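Local coordinates for CELL WALL surface anchor family protein (Streptococcus pneumoniae, PDB 2WW8), which forms the adhesin of the pneumococcal pilus and probably attaches the bacterium to host cells, at residues A[739-744]-A[786-791]. Residues are numbered along the deposited sequence; the frame is centred on the assembly and turned at random.
Sequences EFIKVN and DGKLTF
Phe740 and Leu789 face each other as an antiparallel hydrogen-bonded pair: Leu789 N gives a nearly straight bond to Phe740 O at 2.8 Å, and Phe740 N returns one to Leu789 O at 3.1 Å. Two residues on, Lys742 N reaches Gly787 O at 2.8 Å, which ties in the turn just ahead of strand 788-791. On the face carrying Glu739, Ile741, Lys788 and Thr790, the Glu739 chain runs extended with CG anti to the backbone N (chi1 -180°), and this swings its carboxylate across to the other strand. There Glu739 OE2 accepts a hydrogen bond from Thr790 OG1, modelled unusually close, while Glu739 OE1 lies 3.5 Å from Lys788 CE; the ammonium stays beyond salt-bridge range, so any attraction between the charges is probably modest. Ile741 lies alongside the Lys788 chain, both pointing the same way. The other face carries Phe740, Leu789 and Phe791, together with the Lys742 chain. Here the Phe740 and Phe791 side chains cross at about a right angle, CD1 of Phe740 coming 3.9 Å from CE2 of Phe791 at the edge of the Phe791 ring; Leu801 of strand 797-805 touches both. Behind the pairing, Asp786 OD1 takes Lys788 N from above the carboxylate plane, an Asx turn leading into the strand, and Gly787 turns there with positive phi (78°). On its far side strand 736-744 pairs with strand 849-854, where Lys742 NZ is covalently joined to Asn854 CG. This intramolecular isopeptide bond, bridging neighbouring strands of a prealbumin-like domain, is characteristic of CnaB-type domains, as in other Gram-positive pilins.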
loop_
_atom_site.group_PDB
_atom_site.type_symbol
_atom_site.label_atom_id
_atom_site.label_comp_id
_atom_site.label_asym_id
_atom_site.label_seq_id
_atom_site.Cartn_x
_atom_site.Cartn_y
_atom_site.Cartn_z
ATOM N N GLU A 739 -80.620 -14.208 -11.998
ATOM C CA GLU A 739 -81.584 -14.548 -13.035
ATOM C C GLU A 739 -82.815 -15.182 -12.375
ATOM O O GLU A 739 -82.659 -16.002 -11.459
ATOM C CB GLU A 739 -80.963 -15.544 -13.996
ATOM C CG GLU A 739 -81.912 -15.936 -15.099
ATOM C CD GLU A 739 -81.221 -16.852 -16.064
ATOM O OE1 GLU A 739 -81.192 -18.080 -15.811
ATOM O OE2 GLU A 739 -80.672 -16.302 -17.048
ATOM N N PHE A 740 -84.003 -14.811 -12.852
ATOM C CA PHE A 740 -85.286 -15.301 -12.331
ATOM C C PHE A 740 -85.998 -15.945 -13.530
ATOM O O PHE A 740 -85.809 -15.535 -14.694
ATOM C CB PHE A 740 -86.162 -14.153 -11.817
ATOM C CG PHE A 740 -85.568 -13.335 -10.687
ATOM C CD1 PHE A 740 -84.748 -12.235 -10.926
ATOM C CD2 PHE A 740 -85.880 -13.625 -9.372
ATOM C CE1 PHE A 740 -84.217 -11.471 -9.872
ATOM C CE2 PHE A 740 -85.354 -12.858 -8.318
ATOM C CZ PHE A 740 -84.530 -11.766 -8.563
ATOM N N ILE A 741 -86.789 -16.980 -13.252
ATOM C CA ILE A 741 -87.605 -17.601 -14.275
ATOM C C ILE A 741 -89.058 -17.332 -13.889
ATOM O O ILE A 741 -89.517 -17.726 -12.793
ATOM C CB ILE A 741 -87.349 -19.096 -14.414
ATOM C CG1 ILE A 741 -85.880 -19.357 -14.756
ATOM C CG2 ILE A 741 -88.254 -19.683 -15.527
ATOM C CD1 ILE A 741 -85.159 -20.190 -13.760
ATOM N N LYS A 742 -89.759 -16.627 -14.786
ATOM C CA LYS A 742 -91.200 -16.392 -14.625
ATOM C C LYS A 742 -91.958 -17.675 -14.988
ATOM O O LYS A 742 -91.769 -18.208 -16.091
ATOM C CB LYS A 742 -91.687 -15.281 -15.562
ATOM C CG LYS A 742 -93.187 -14.934 -15.282
ATOM C CD LYS A 742 -93.275 -14.105 -13.981
ATOM C CE LYS A 742 -94.695 -13.617 -13.663
ATOM N NZ LYS A 742 -95.637 -14.769 -13.655
ATOM N N VAL A 743 -92.814 -18.169 -14.095
ATOM C CA VAL A 743 -93.504 -19.438 -14.338
ATOM C C VAL A 743 -94.969 -19.432 -13.898
ATOM O O VAL A 743 -95.397 -18.629 -13.057
ATOM C CB VAL A 743 -92.821 -20.666 -13.619
ATOM C CG1 VAL A 743 -91.348 -20.788 -14.004
ATOM C CG2 VAL A 743 -93.007 -20.582 -12.081
ATOM N N ASN A 744 -95.707 -20.388 -14.459
ATOM C CA ASN A 744 -96.993 -20.772 -13.935
ATOM C C ASN A 744 -96.841 -21.320 -12.493
ATOM O O ASN A 744 -96.026 -22.228 -12.285
ATOM C CB ASN A 744 -97.561 -21.834 -14.884
ATOM C CG ASN A 744 -98.975 -22.240 -14.523
ATOM O OD1 ASN A 744 -99.303 -22.509 -13.375
ATOM N ND2 ASN A 744 -99.824 -22.278 -15.522
ATOM N N ASP A 786 -88.474 -18.958 -22.700
ATOM C CA ASP A 786 -87.790 -19.568 -21.552
ATOM C C ASP A 786 -88.180 -18.982 -20.191
ATOM O O ASP A 786 -87.804 -19.525 -19.155
ATOM C CB ASP A 786 -86.265 -19.546 -21.736
ATOM C CG ASP A 786 -85.690 -18.125 -21.840
ATOM O OD1 ASP A 786 -86.374 -17.119 -21.546
ATOM O OD2 ASP A 786 -84.515 -17.989 -22.238
ATOM N N GLY A 787 -88.949 -17.897 -20.171
ATOM C CA GLY A 787 -89.398 -17.283 -18.924
ATOM C C GLY A 787 -88.340 -16.430 -18.238
ATOM O O GLY A 787 -88.605 -15.846 -17.182
ATOM N N LYS A 788 -87.144 -16.353 -18.826
ATOM C CA LYS A 788 -85.994 -15.752 -18.126
ATOM C C LYS A 788 -85.922 -14.242 -18.054
ATOM O O LYS A 788 -86.081 -13.556 -19.053
ATOM C CB LYS A 788 -84.667 -16.279 -18.666
ATOM C CG LYS A 788 -84.478 -17.738 -18.347
ATOM C CD LYS A 788 -83.142 -18.220 -18.838
ATOM C CE LYS A 788 -82.915 -19.669 -18.437
ATOM N NZ LYS A 788 -81.967 -20.194 -19.462
ATOM N N LEU A 789 -85.690 -13.742 -16.851
ATOM C CA LEU A 789 -85.260 -12.371 -16.626
ATOM C C LEU A 789 -83.824 -12.338 -16.114
ATOM O O LEU A 789 -83.583 -12.600 -14.930
ATOM C CB LEU A 789 -86.122 -11.748 -15.546
ATOM C CG LEU A 789 -87.584 -11.524 -15.927
ATOM C CD1 LEU A 789 -88.278 -11.289 -14.629
ATOM C CD2 LEU A 789 -87.777 -10.372 -16.900
ATOM N N THR A 790 -82.890 -11.996 -16.994
ATOM C CA THR A 790 -81.447 -12.118 -16.744
ATOM C C THR A 790 -80.812 -10.740 -16.525
ATOM O O THR A 790 -80.758 -9.924 -17.466
ATOM C CB THR A 790 -80.766 -12.843 -17.921
ATOM O OG1 THR A 790 -81.342 -14.149 -18.040
ATOM C CG2 THR A 790 -79.229 -12.975 -17.703
ATOM N N PHE A 791 -80.352 -10.506 -15.291
ATOM C CA PHE A 791 -79.626 -9.297 -14.891
ATOM C C PHE A 791 -78.127 -9.549 -14.628
ATOM O O PHE A 791 -77.759 -10.500 -13.938
ATOM C CB PHE A 791 -80.287 -8.668 -13.670
ATOM C CG PHE A 791 -81.780 -8.543 -13.816
ATOM C CD1 PHE A 791 -82.323 -7.810 -14.860
ATOM C CD2 PHE A 791 -82.625 -9.178 -12.937
ATOM C CE1 PHE A 791 -83.694 -7.714 -15.005
ATOM C CE2 PHE A 791 -84.004 -9.061 -13.062
ATOM C CZ PHE A 791 -84.527 -8.334 -14.108
#